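PDB 6EWJ: putative capsular polysaccharide biosynthesis protein from Streptococcus pneumoniae serotype 4, which probably transfers amino groups onto a sugar precursor for teichoic acid in a pyridoxal 5'-phosphate-dependent reaction. Local coordinates for residues A[55-61]-A[213-219]; A[48-52]-A[275-281]; A[167-171]-A[194-198]; A[68-73]-A[96-100]. All coordinates share one frame; numbering follows the deposited sequence.

Interaction 1 (A[55-61]-A[213-219])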
loop_
_atom_site.group_PDB
_atom_site.type_symbol
_atom_site.label_atom_id
_atom_site.label_comp_id
_atom_site.label_asym_id
_atom_site.label_seq_id
_atom_site.Cartn_x
_atom_site.Cartn_y
_atom_site.Cartn_z
ATOM N N THR A 55 -21.548 11.170 4.211
ATOM C CA THR A 55 -20.843 11.691 3.044
ATOM C C THR A 55 -21.304 10.916 1.852
ATOM O O THR A 55 -21.850 9.831 2.018
ATOM C CB THR A 55 -19.310 11.542 3.192
ATOM O OG1 THR A 55 -18.999 10.204 3.602
ATOM C CG2 THR A 55 -18.784 12.533 4.194
ATOM N N PRO A 56 -21.108 11.454 0.646
ATOM C CA PRO A 56 -21.687 10.771 -0.529
ATOM C C PRO A 56 -20.932 9.559 -0.976
ATOM O O PRO A 56 -21.536 8.591 -1.435
ATOM C CB PRO A 56 -21.715 11.867 -1.620
ATOM C CG PRO A 56 -20.733 12.864 -1.184
ATOM C CD PRO A 56 -20.734 12.838 0.338
ATOM N N LYS A 57 -19.606 9.587 -0.839
ATOM C CA LYS A 57 -18.788 8.480 -1.328
ATOM C C LYS A 57 -17.612 8.287 -0.400
ATOM O O LYS A 57 -17.116 9.265 0.154
ATOM C CB LYS A 57 -18.219 8.783 -2.706
ATOM C CG LYS A 57 -19.192 9.038 -3.830
ATOM C CD LYS A 57 -20.020 7.828 -4.222
ATOM C CE LYS A 57 -19.223 6.760 -4.959
ATOM N NZ LYS A 57 -20.166 5.823 -5.672
ATOM N N THR A 58 -17.186 7.028 -0.247
ATOM C CA THR A 58 -15.974 6.712 0.529
ATOM C C THR A 58 -15.053 5.819 -0.325
ATOM O O THR A 58 -15.546 4.982 -1.112
ATOM C CB THR A 58 -16.353 6.031 1.821
ATOM O OG1 THR A 58 -17.219 6.916 2.555
ATOM C CG2 THR A 58 -15.151 5.687 2.663
ATOM N N VAL A 59 -13.755 6.041 -0.185
ATOM C CA VAL A 59 -12.713 5.264 -0.898
ATOM C C VAL A 59 -11.939 4.510 0.161
ATOM O O VAL A 59 -11.277 5.117 1.008
ATOM C CB VAL A 59 -11.766 6.164 -1.680
ATOM C CG1 VAL A 59 -10.701 5.315 -2.401
ATOM C CG2 VAL A 59 -12.532 7.018 -2.648
ATOM N N CYS A 60 -12.123 3.203 0.182
ATOM C CA CYS A 60 -11.506 2.362 1.191
ATOM C C CYS A 60 -10.140 1.971 0.641
ATOM O O CYS A 60 -10.014 1.618 -0.546
ATOM C CB CYS A 60 -12.305 1.116 1.460
ATOM S SG CYS A 60 -13.611 1.380 2.654
ATOM N N LEU A 61 -9.119 2.113 1.494
ATOM C CA LEU A 61 -7.733 1.911 1.076
ATOM C C LEU A 61 -6.982 1.122 2.155
ATOM O O LEU A 61 -7.555 0.710 3.195
ATOM C CB LEU A 61 -7.093 3.277 0.856
ATOM C CG LEU A 61 -7.709 4.258 -0.154
ATOM C CD1 LEU A 61 -7.165 5.656 0.016
ATOM C CD2 LEU A 61 -7.476 3.774 -1.542
ATOM N N GLY A 213 -7.831 1.902 5.869
ATOM C CA GLY A 213 -8.322 3.210 6.118
ATOM C C GLY A 213 -9.162 3.656 4.966
ATOM O O GLY A 213 -9.510 2.849 4.037
ATOM N N SER A 214 -9.606 4.900 5.069
ATOM C CA SER A 214 -10.427 5.462 4.031
ATOM C C SER A 214 -10.224 6.945 3.848
ATOM O O SER A 214 -9.839 7.649 4.793
ATOM C CB SER A 214 -11.934 5.142 4.309
ATOM O OG SER A 214 -12.414 5.905 5.429
ATOM N N ALA A 215 -10.602 7.407 2.665
ATOM C CA ALA A 215 -10.784 8.822 2.330
ATOM C C ALA A 215 -12.240 9.092 1.992
ATOM O O ALA A 215 -12.891 8.345 1.245
ATOM C CB ALA A 215 -9.954 9.198 1.128
ATOM N N THR A 216 -12.736 10.194 2.499
ATOM C CA THR A 216 -14.013 10.697 2.091
ATOM C C THR A 216 -13.984 12.232 2.072
ATOM O O THR A 216 -12.965 12.855 2.408
ATOM C CB THR A 216 -15.143 10.131 2.992
ATOM O OG1 THR A 216 -16.433 10.399 2.409
ATOM C CG2 THR A 216 -15.065 10.719 4.419
ATOM N N TRP A 217 -15.119 12.819 1.681
ATOM C CA TRP A 217 -15.248 14.245 1.534
ATOM C C TRP A 217 -16.681 14.646 1.810
ATOM O O TRP A 217 -17.613 13.905 1.503
ATOM C CB TRP A 217 -14.818 14.732 0.141
ATOM C CG TRP A 217 -15.534 14.076 -1.005
ATOM C CD1 TRP A 217 -16.690 14.519 -1.637
ATOM C CD2 TRP A 217 -15.138 12.888 -1.669
ATOM N NE1 TRP A 217 -17.038 13.640 -2.652
ATOM C CE2 TRP A 217 -16.088 12.635 -2.689
ATOM C CE3 TRP A 217 -14.084 11.979 -1.481
ATOM C CZ2 TRP A 217 -15.993 11.530 -3.516
ATOM C CZ3 TRP A 217 -14.002 10.853 -2.321
ATOM C CH2 TRP A 217 -14.948 10.651 -3.313
ATOM N N LYS A 218 -16.865 15.833 2.356
ATOM C CA LYS A 218 -18.221 16.282 2.600
ATOM C C LYS A 218 -18.879 16.743 1.286
ATOM O O LYS A 218 -18.214 17.211 0.362
ATOM C CB LYS A 218 -18.261 17.324 3.718
ATOM C CG LYS A 218 -17.921 18.743 3.336
ATOM C CD LYS A 218 -18.006 19.599 4.601
ATOM C CE LYS A 218 -17.763 21.063 4.307
ATOM N NZ LYS A 218 -17.672 21.778 5.604
ATOM N N ALA A 219 -20.198 16.580 1.218
ATOM C CA ALA A 219 -20.963 17.016 0.057
ATOM C C ALA A 219 -20.649 18.483 -0.214
ATOM O O ALA A 219 -20.669 19.301 0.688
ATOM C CB ALA A 219 -22.465 16.819 0.291
#
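Trp217 supplies the big bump: its indole swings back over the neighbouring strand because CG sits between the backbone N and the carbonyl carbon (chi1 56°). Lys57 CB and Lys57 O both come over one face of the ring, near its rim, with CB 3.6 Å from Trp217 CZ2; the Lys57 side chain runs beside the indole, pointing the same way. Val59 CG2 closes the ring edge 4.1 Å from Trp217 CZ3, and Pro56 CG comes in obliquely near Trp217 NE1, which is hydrogen-bonded to Asp225 OD1.

The other side of the sheet is filled by smaller groups. Thr58 CG2 nestles 3.7 Å from Ser214 CB. Further along, Thr216 OG1 donates to Lys57 O at 2.6 Å and meets Thr55 OG1 tip to tip at 2.8 Å. Val59-Ala215 and Leu61-Gly213 are hydrogen-bonded antiparallel pairs. Leu61 and Ala215 press on helix 64-74; Cys60 fits among residues of helix 40-53. Gly213 stands about 5 Å from the side chains of Ala64 and Ser200, which bind pyridoxal phosphate when it is present; none is bound to this chain. The pair lies at one edge of the mixed seven-stranded sheet of the PLP-dependent aminotransferase fold, with 58-61 outermost within the chain.

Interaction 2 (A[48-52]-A[275-281])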
loop_
_atom_site.group_PDB
_atom_site.type_symbol
_atom_site.label_atom_id
_atom_site.label_comp_id
_atom_site.label_asym_id
_atom_site.label_seq_id
_atom_site.Cartn_x
_atom_site.Cartn_y
_atom_site.Cartn_z
ATOM N N ARG A 48 -21.717 1.577 3.051
ATOM C CA ARG A 48 -22.139 1.631 4.447
ATOM C C ARG A 48 -21.403 2.718 5.269
ATOM O O ARG A 48 -21.996 3.389 6.094
ATOM C CB ARG A 48 -21.995 0.249 5.085
ATOM C CG ARG A 48 -22.975 -0.787 4.518
ATOM C CD ARG A 48 -22.886 -2.104 5.255
ATOM N NE ARG A 48 -23.152 -1.860 6.668
ATOM C CZ ARG A 48 -22.716 -2.598 7.696
ATOM N NH1 ARG A 48 -22.010 -3.719 7.503
ATOM N NH2 ARG A 48 -23.039 -2.229 8.934
ATOM N N LEU A 49 -20.098 2.865 5.020
ATOM C CA LEU A 49 -19.322 3.873 5.707
ATOM C C LEU A 49 -19.782 5.302 5.352
ATOM O O LEU A 49 -19.866 6.156 6.239
ATOM C CB LEU A 49 -17.809 3.672 5.417
ATOM C CG LEU A 49 -17.108 2.561 6.169
ATOM C CD1 LEU A 49 -15.640 2.469 5.676
ATOM C CD2 LEU A 49 -17.130 2.809 7.674
ATOM N N SER A 50 -20.090 5.515 4.066
ATOM C CA SER A 50 -20.618 6.804 3.560
ATOM C C SER A 50 -21.921 7.212 4.271
ATOM O O SER A 50 -22.060 8.338 4.728
ATOM C CB SER A 50 -20.856 6.768 2.062
ATOM O OG SER A 50 -19.663 6.610 1.332
ATOM N N LEU A 51 -22.819 6.246 4.428
ATOM C CA LEU A 51 -24.027 6.473 5.219
ATOM C C LEU A 51 -23.704 6.798 6.674
ATOM O O LEU A 51 -24.315 7.712 7.275
ATOM C CB LEU A 51 -24.982 5.284 5.149
ATOM C CG LEU A 51 -25.540 5.012 3.766
ATOM C CD1 LEU A 51 -26.142 3.619 3.738
ATOM C CD2 LEU A 51 -26.602 6.036 3.327
ATOM N N TYR A 52 -22.788 6.043 7.256
ATOM C CA TYR A 52 -22.372 6.259 8.649
ATOM C C TYR A 52 -21.737 7.639 8.863
ATOM O O TYR A 52 -22.021 8.290 9.881
ATOM C CB TYR A 52 -21.438 5.138 9.136
ATOM C CG TYR A 52 -21.071 5.201 10.591
ATOM C CD1 TYR A 52 -21.956 4.803 11.572
ATOM C CD2 TYR A 52 -19.813 5.636 10.995
ATOM C CE1 TYR A 52 -21.629 4.876 12.937
ATOM C CE2 TYR A 52 -19.478 5.697 12.347
ATOM C CZ TYR A 52 -20.405 5.326 13.313
ATOM O OH TYR A 52 -20.082 5.395 14.675
ATOM N N LEU A 275 -16.970 -4.795 7.608
ATOM C CA LEU A 275 -18.436 -4.881 7.577
ATOM C C LEU A 275 -19.003 -5.299 8.936
ATOM O O LEU A 275 -20.040 -4.777 9.386
ATOM C CB LEU A 275 -18.899 -5.856 6.501
ATOM C CG LEU A 275 -18.679 -5.443 5.051
ATOM C CD1 LEU A 275 -18.935 -6.617 4.103
ATOM C CD2 LEU A 275 -19.547 -4.262 4.650
ATOM N N VAL A 276 -18.354 -6.299 9.529
ATOM C CA VAL A 276 -18.756 -6.847 10.817
ATOM C C VAL A 276 -18.459 -5.832 11.941
ATOM O O VAL A 276 -19.307 -5.599 12.802
ATOM C CB VAL A 276 -18.073 -8.213 11.093
ATOM C CG1 VAL A 276 -18.332 -8.681 12.525
ATOM C CG2 VAL A 276 -18.624 -9.246 10.133
ATOM N N GLN A 277 -17.260 -5.235 11.895
ATOM C CA GLN A 277 -16.884 -4.178 12.831
ATOM C C GLN A 277 -17.921 -3.040 12.821
ATOM O O GLN A 277 -18.313 -2.504 13.893
ATOM C CB GLN A 277 -15.495 -3.638 12.514
ATOM C CG GLN A 277 -14.368 -4.614 12.834
ATOM C CD GLN A 277 -13.810 -4.472 14.241
ATOM O OE1 GLN A 277 -13.274 -3.424 14.592
ATOM N NE2 GLN A 277 -13.914 -5.510 15.035
ATOM N N LEU A 278 -18.386 -2.698 11.617
ATOM C CA LEU A 278 -19.346 -1.634 11.456
ATOM C C LEU A 278 -20.709 -2.015 12.089
ATOM O O LEU A 278 -21.289 -1.196 12.762
ATOM C CB LEU A 278 -19.465 -1.176 10.000
ATOM C CG LEU A 278 -20.262 0.134 9.847
ATOM C CD1 LEU A 278 -19.602 1.323 10.537
ATOM C CD2 LEU A 278 -20.454 0.412 8.362
ATOM N N ASP A 279 -21.146 -3.268 11.959
ATOM C CA ASP A 279 -22.362 -3.764 12.680
ATOM C C ASP A 279 -22.168 -3.666 14.192
ATOM O O ASP A 279 -23.029 -3.204 14.935
ATOM C CB ASP A 279 -22.619 -5.233 12.372
ATOM C CG ASP A 279 -23.034 -5.475 10.947
ATOM O OD1 ASP A 279 -23.331 -4.521 10.211
ATOM O OD2 ASP A 279 -23.043 -6.638 10.554
ATOM N N ARG A 280 -20.977 -4.090 14.619
ATOM C CA ARG A 280 -20.597 -4.060 16.032
ATOM C C ARG A 280 -20.338 -2.674 16.607
ATOM O O ARG A 280 -20.331 -2.535 17.821
ATOM C CB ARG A 280 -19.339 -4.934 16.250
ATOM C CG ARG A 280 -19.628 -6.411 16.038
ATOM C CD ARG A 280 -18.379 -7.221 16.239
ATOM N NE ARG A 280 -18.047 -7.210 17.648
ATOM C CZ ARG A 280 -16.829 -7.293 18.161
ATOM N NH1 ARG A 280 -15.737 -7.380 17.397
ATOM N NH2 ARG A 280 -16.702 -7.269 19.488
ATOM N N TYR A 281 -20.143 -1.669 15.756
ATOM C CA TYR A 281 -19.572 -0.389 16.178
ATOM C C TYR A 281 -20.378 0.446 17.213
ATOM O O TYR A 281 -19.784 0.893 18.177
ATOM C CB TYR A 281 -19.157 0.478 14.985
ATOM C CG TYR A 281 -18.032 1.471 15.327
ATOM C CD1 TYR A 281 -16.868 1.038 15.919
ATOM C CD2 TYR A 281 -18.143 2.810 14.978
ATOM C CE1 TYR A 281 -15.866 1.940 16.251
ATOM C CE2 TYR A 281 -17.174 3.717 15.283
ATOM C CZ TYR A 281 -16.015 3.282 15.906
ATOM O OH TYR A 281 -15.041 4.171 16.198
#
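Leu275 O is gripped from opposite faces of its carbonyl plane: Asp279 N makes the ordinary helical bond, and Arg48 NH1 reaches across from the other helix at 2.9 Å, bent to 144° at the hydrogen. The setting is a pair of near-parallel helices of the PLP-dependent aminotransferase fold, 40-53 and 268-299. Their local axes stand 11.5 Å apart at 28°, a wide spacing bridged by long side chains.

Arg48 does much of that bridging. A bend at chi3 turns its guanidinium over the partner helix, where Arg48 NH2 also forms a salt bridge with Asp279 OD1 at 2.6 Å. The hydrogen bond within that bridge is weak, since the N-H points well off the oxygen. This polar side is the more solvent-exposed one, Asp279 being exposed.

Underneath, Leu278 is the wedge. With CG anti to its backbone N (chi1 -168°) it slides past Arg48 in the opposite direction. Its CD2 lies over one face of the guanidinium, 3.6 Å from Arg48 CB, and its CD1 goes over the Tyr52 ring, 4.1 Å from Tyr52 CG, while also touching Leu49 CD2. Phe207 meets Leu278 from a loop.

The side chain of Tyr281 is about 7 Å from that of Lys205, the predicted cofactor-attachment lysine, and its hydroxyl is bonded to Leu181 O. Tyr52 crosses it at roughly a right angle, the OH of Tyr52 meeting the edge of the Tyr281 ring 3.2 Å from Tyr281 CD2.

Interaction 3 (A[167-171]-A[194-198])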
loop_
_atom_site.group_PDB
_atom_site.type_symbol
_atom_site.label_atom_id
_atom_site.label_comp_id
_atom_site.label_asym_id
_atom_site.label_seq_id
_atom_site.Cartn_x
_atom_site.Cartn_y
_atom_site.Cartn_z
ATOM N N ALA A 167 -11.557 24.922 -7.709
ATOM C CA ALA A 167 -12.966 24.642 -7.361
ATOM C C ALA A 167 -13.319 25.250 -5.983
ATOM O O ALA A 167 -14.323 25.939 -5.801
ATOM C CB ALA A 167 -13.208 23.125 -7.394
ATOM N N PHE A 168 -12.510 24.896 -5.002
ATOM C CA PHE A 168 -12.596 25.473 -3.660
ATOM C C PHE A 168 -12.352 26.975 -3.612
ATOM O O PHE A 168 -13.115 27.740 -3.024
ATOM C CB PHE A 168 -11.651 24.650 -2.747
ATOM C CG PHE A 168 -12.237 23.349 -2.311
ATOM C CD1 PHE A 168 -12.003 22.185 -3.037
ATOM C CD2 PHE A 168 -13.080 23.282 -1.211
ATOM C CE1 PHE A 168 -12.559 20.992 -2.635
ATOM C CE2 PHE A 168 -13.636 22.088 -0.803
ATOM C CZ PHE A 168 -13.369 20.937 -1.521
ATOM N N ASN A 169 -11.289 27.376 -4.266
ATOM C CA ASN A 169 -10.753 28.702 -4.225
ATOM C C ASN A 169 -10.334 29.299 -2.864
ATOM O O ASN A 169 -10.312 30.516 -2.669
ATOM C CB ASN A 169 -11.536 29.718 -5.072
ATOM C CG ASN A 169 -10.591 30.594 -5.891
ATOM O OD1 ASN A 169 -10.375 31.774 -5.594
ATOM N ND2 ASN A 169 -9.939 29.973 -6.878
ATOM N N ARG A 170 -9.946 28.400 -1.974
ATOM C CA ARG A 170 -9.452 28.725 -0.663
ATOM C C ARG A 170 -8.588 27.551 -0.172
ATOM O O ARG A 170 -8.488 26.509 -0.846
ATOM C CB ARG A 170 -10.635 28.970 0.286
ATOM C CG ARG A 170 -11.688 27.852 0.344
ATOM C CD ARG A 170 -12.484 27.928 1.656
ATOM N NE ARG A 170 -13.572 26.940 1.736
ATOM C CZ ARG A 170 -13.438 25.673 2.125
ATOM N NH1 ARG A 170 -12.248 25.173 2.445
ATOM N NH2 ARG A 170 -14.501 24.880 2.178
ATOM N N ILE A 171 -8.004 27.711 1.007
ATOM C CA ILE A 171 -7.312 26.619 1.696
ATOM C C ILE A 171 -8.304 25.487 1.935
ATOM O O ILE A 171 -9.415 25.723 2.389
ATOM C CB ILE A 171 -6.693 27.090 3.037
ATOM C CG1 ILE A 171 -5.532 28.054 2.776
ATOM C CG2 ILE A 171 -6.144 25.908 3.836
ATOM C CD1 ILE A 171 -5.118 28.903 3.955
ATOM N N ALA A 194 -14.975 18.393 7.726
ATOM C CA ALA A 194 -13.892 18.902 6.928
ATOM C C ALA A 194 -14.223 18.742 5.460
ATOM O O ALA A 194 -15.149 18.021 5.091
ATOM C CB ALA A 194 -12.620 18.158 7.263
ATOM N N ASP A 195 -13.461 19.437 4.631
ATOM C CA ASP A 195 -13.554 19.269 3.177
ATOM C C ASP A 195 -13.253 17.829 2.740
ATOM O O ASP A 195 -13.994 17.204 1.975
ATOM C CB ASP A 195 -12.644 20.271 2.481
ATOM C CG ASP A 195 -13.044 21.691 2.741
ATOM O OD1 ASP A 195 -14.257 22.024 2.647
ATOM O OD2 ASP A 195 -12.146 22.524 3.022
ATOM N N PHE A 196 -12.177 17.288 3.256
ATOM C CA PHE A 196 -11.833 15.870 3.081
ATOM C C PHE A 196 -11.470 15.310 4.447
ATOM O O PHE A 196 -11.000 16.068 5.335
ATOM C CB PHE A 196 -10.625 15.683 2.123
ATOM C CG PHE A 196 -10.870 16.102 0.715
ATOM C CD1 PHE A 196 -10.788 17.441 0.351
ATOM C CD2 PHE A 196 -11.119 15.168 -0.266
ATOM C CE1 PHE A 196 -11.006 17.834 -0.952
ATOM C CE2 PHE A 196 -11.320 15.540 -1.585
ATOM C CZ PHE A 196 -11.273 16.879 -1.933
ATOM N N THR A 197 -11.653 14.000 4.612
ATOM C CA THR A 197 -11.300 13.312 5.851
ATOM C C THR A 197 -10.600 11.976 5.555
ATOM O O THR A 197 -11.067 11.203 4.697
ATOM C CB THR A 197 -12.543 13.087 6.743
ATOM O OG1 THR A 197 -13.210 14.344 6.964
ATOM C CG2 THR A 197 -12.175 12.474 8.084
ATOM N N SER A 198 -9.527 11.687 6.292
ATOM C CA SER A 198 -8.965 10.320 6.365
ATOM C C SER A 198 -9.264 9.628 7.680
ATOM O O SER A 198 -9.127 10.200 8.740
ATOM C CB SER A 198 -7.410 10.290 6.174
ATOM O OG SER A 198 -6.825 11.259 7.001
#
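Arg170 grips Asp195 end-on. Arg170 NH1 reaches Asp195 OD2 at 2.7 Å and Arg170 NH2 reaches Asp195 OD1 at 2.9 Å, both almost straight (172° and 168°) and both arriving on the syn side of the carboxylate. The two acid oxygens meet the guanidinium at its edge, near its plane, and the two flat groups are only 28° from coplanar. An extended chain from CG to NE carries the guanidinium out to the acid, so that the side chains come at each other from opposite directions. Arg170 NH1 has a second acceptor, Ile171 O at 2.9 Å, which also lies in the guanidinium plane and pins the group against rotation. Asp195 OD2 likewise has a second donor, the backbone N of Ile173, so the buried carboxylate is held from two directions.

The contact joins the end of helix 163-168, and the loop after it, to the start of strand 196-200. That strand lies parallel to 172-177 in the central sheet of the aminotransferase fold, and Asp195 is also backbone-bonded to Lys218, just past the end of strand 213-217.

Phe168, Asp195 and Phe196 make up the buried, closely packed part. The Phe168 ring slides past the acid, Phe168 CE2 lying 3.5 Å from Asp195 OD1, and Phe168 CE1 meets Phe196 CE1 at 3.9 Å. Side chains do this work, for the backbones stay well apart, the nearest CA atoms, those of Phe168 and Asp195, being 9.3 Å from each other. The side nearer solvent belongs to Arg170, which is partly exposed and has Phe168 CD2 over one face of its guanidinium.

Interaction 4 (A[68-73]-A[96-100])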
loop_
_atom_site.group_PDB
_atom_site.type_symbol
_atom_site.label_atom_id
_atom_site.label_comp_id
_atom_site.label_asym_id
_atom_site.label_seq_id
_atom_site.Cartn_x
_atom_site.Cartn_y
_atom_site.Cartn_z
ATOM N N LEU A 68 -4.665 9.860 3.329
ATOM C CA LEU A 68 -4.235 11.254 3.468
ATOM C C LEU A 68 -3.298 11.657 2.316
ATOM O O LEU A 68 -3.475 12.702 1.670
ATOM C CB LEU A 68 -3.559 11.476 4.818
ATOM C CG LEU A 68 -3.418 12.887 5.383
ATOM C CD1 LEU A 68 -4.728 13.678 5.412
ATOM C CD2 LEU A 68 -2.788 12.813 6.784
ATOM N N GLU A 69 -2.325 10.820 2.003
ATOM C CA GLU A 69 -1.514 11.078 0.804
ATOM C C GLU A 69 -2.349 11.271 -0.451
ATOM O O GLU A 69 -2.062 12.187 -1.265
ATOM C CB GLU A 69 -0.417 9.996 0.569
ATOM C CG GLU A 69 0.620 10.447 -0.435
ATOM C CD GLU A 69 1.939 9.646 -0.413
ATOM O OE1 GLU A 69 2.306 9.058 0.633
ATOM O OE2 GLU A 69 2.658 9.634 -1.440
ATOM N N LEU A 70 -3.294 10.355 -0.703
ATOM C CA LEU A 70 -4.083 10.453 -1.946
ATOM C C LEU A 70 -4.910 11.713 -2.012
ATOM O O LEU A 70 -5.043 12.301 -3.074
ATOM C CB LEU A 70 -4.932 9.220 -2.208
ATOM C CG LEU A 70 -4.139 7.954 -2.623
ATOM C CD1 LEU A 70 -5.114 6.934 -3.180
ATOM C CD2 LEU A 70 -3.007 8.212 -3.609
ATOM N N ILE A 71 -5.445 12.142 -0.876
ATOM C CA ILE A 71 -6.155 13.422 -0.823
ATOM C C ILE A 71 -5.233 14.554 -1.328
ATOM O O ILE A 71 -5.605 15.347 -2.196
ATOM C CB ILE A 71 -6.678 13.718 0.607
ATOM C CG1 ILE A 71 -7.781 12.710 0.970
ATOM C CG2 ILE A 71 -7.192 15.151 0.701
ATOM C CD1 ILE A 71 -8.175 12.688 2.430
ATOM N N LEU A 72 -4.014 14.589 -0.771
ATOM C CA LEU A 72 -3.048 15.552 -1.223
ATOM C C LEU A 72 -2.741 15.419 -2.688
ATOM O O LEU A 72 -2.607 16.425 -3.375
ATOM C CB LEU A 72 -1.761 15.471 -0.399
ATOM C CG LEU A 72 -1.854 15.769 1.087
ATOM C CD1 LEU A 72 -0.436 15.747 1.657
ATOM C CD2 LEU A 72 -2.537 17.092 1.368
ATOM N N ARG A 73 -2.601 14.182 -3.187
ATOM C CA ARG A 73 -2.312 14.005 -4.611
ATOM C C ARG A 73 -3.506 14.372 -5.512
ATOM O O ARG A 73 -3.316 14.910 -6.601
ATOM C CB ARG A 73 -1.796 12.602 -4.920
ATOM C CG ARG A 73 -0.463 12.315 -4.268
ATOM C CD ARG A 73 0.070 10.946 -4.622
ATOM N NE ARG A 73 1.371 10.743 -4.000
ATOM C CZ ARG A 73 2.530 11.238 -4.406
ATOM N NH1 ARG A 73 2.657 11.968 -5.511
ATOM N NH2 ARG A 73 3.623 10.970 -3.692
ATOM N N VAL A 96 3.324 12.547 4.891
ATOM C CA VAL A 96 2.694 12.576 3.558
ATOM C C VAL A 96 2.910 13.892 2.817
ATOM O O VAL A 96 2.885 13.921 1.597
ATOM C CB VAL A 96 1.172 12.235 3.627
ATOM C CG1 VAL A 96 0.927 10.836 4.229
ATOM C CG2 VAL A 96 0.392 13.273 4.362
ATOM N N ILE A 97 3.091 14.983 3.569
ATOM C CA ILE A 97 3.374 16.289 2.997
ATOM C C ILE A 97 4.698 16.210 2.282
ATOM O O ILE A 97 4.839 16.661 1.120
ATOM C CB ILE A 97 3.431 17.379 4.065
ATOM C CG1 ILE A 97 2.085 17.452 4.829
ATOM C CG2 ILE A 97 3.764 18.720 3.423
ATOM C CD1 ILE A 97 2.147 18.215 6.121
ATOM N N THR A 98 5.670 15.574 2.932
ATOM C CA THR A 98 7.001 15.457 2.322
ATOM C C THR A 98 6.932 14.483 1.146
ATOM O O THR A 98 7.654 14.665 0.150
ATOM C CB THR A 98 8.095 15.051 3.323
ATOM O OG1 THR A 98 7.870 13.720 3.781
ATOM C CG2 THR A 98 8.108 16.000 4.531
ATOM N N HIS A 99 6.069 13.475 1.226
ATOM C CA HIS A 99 5.923 12.527 0.126
ATOM C C HIS A 99 5.537 13.158 -1.187
ATOM O O HIS A 99 6.073 12.772 -2.243
ATOM C CB HIS A 99 4.928 11.430 0.430
ATOM C CG HIS A 99 5.355 10.522 1.535
ATOM N ND1 HIS A 99 4.562 9.490 1.986
ATOM C CD2 HIS A 99 6.489 10.483 2.281
ATOM C CE1 HIS A 99 5.170 8.865 2.973
ATOM N NE2 HIS A 99 6.330 9.479 3.202
ATOM N N VAL A 100 4.644 14.141 -1.147
ATOM C CA VAL A 100 4.214 14.828 -2.359
ATOM C C VAL A 100 5.118 15.995 -2.717
ATOM O O VAL A 100 4.912 16.677 -3.714
ATOM C CB VAL A 100 2.730 15.297 -2.252
ATOM C CG1 VAL A 100 1.846 14.129 -1.975
ATOM C CG2 VAL A 100 2.554 16.390 -1.187
HETATM O O HOH W 1 5.532 12.866 -5.576
#
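His99 ND1 meets Glu69 OE1 from above the carboxylate plane, 43° out of it, although the bond itself is short and fairly straight (2.7 Å, 164°) and lies in the plane of the imidazole. The other oxygen, Glu69 OE2, is taken side-on by two nitrogens of Arg73, NH2 at 2.8 Å and NE at 3.1 Å, which may help set the turn of the carboxylate. Arginine, glutamate and histidine thus form a chain of polar contacts. It continues across the subunit boundary: His99 NE2 donates to O of Pro260 of the second subunit, and the His99 ring stacks on Tyr262 of that subunit. With both ring nitrogens donating, the imidazole is probably positively charged.

Val100 CG1 lies over the centre of the Arg73 guanidinium, 3.8 Å above it, and 3.7 Å from Arg73 CG. Water 1 accepts from Arg73 NH1 and bonds weakly to His99 O. Deeper in, Val96 CG2 fills the notch between Leu68 CG and Leu72 CD1, 4.0 and 3.8 Å away, and Val96 CG1 rests on Glu69 CB. The Val96 side chain lies about 4 Å from that of Thr65, a cofactor-binding residue.

Besides helix 92-99, helix 64-74 meets helix 225-236 through Leu70 and Ile71 and strand 172-177 through Leu68 and Ile71, while helix 92-99 itself rests through Ile97 on strand 82-86.

How the interactions relate
All four contacts belong to the aminotransferase family region and cluster round one mixed sheet. Along the chain, interactions 4 and 3 close one after the other inside the loop spanned by interaction 1, which itself lies within that of interaction 2. Interaction 1 is the common neighbour, its centre 13 to 16 Å from those of the others. It meets interaction 3 through adjacent strands 213-217 and 196-200, interaction 4 through Leu61 and Ala215, and interaction 2 through Ser50 and Thr58. Interactions 3 and 4, centres 14 Å apart, also touch, as Phe196 and Ser198 pack on Ile71 and Leu68; interactions 2 and 4, centres 26 Å apart, do not. Interactions 1, 2 and 4 approach the cofactor site; interaction 3 lies farther off.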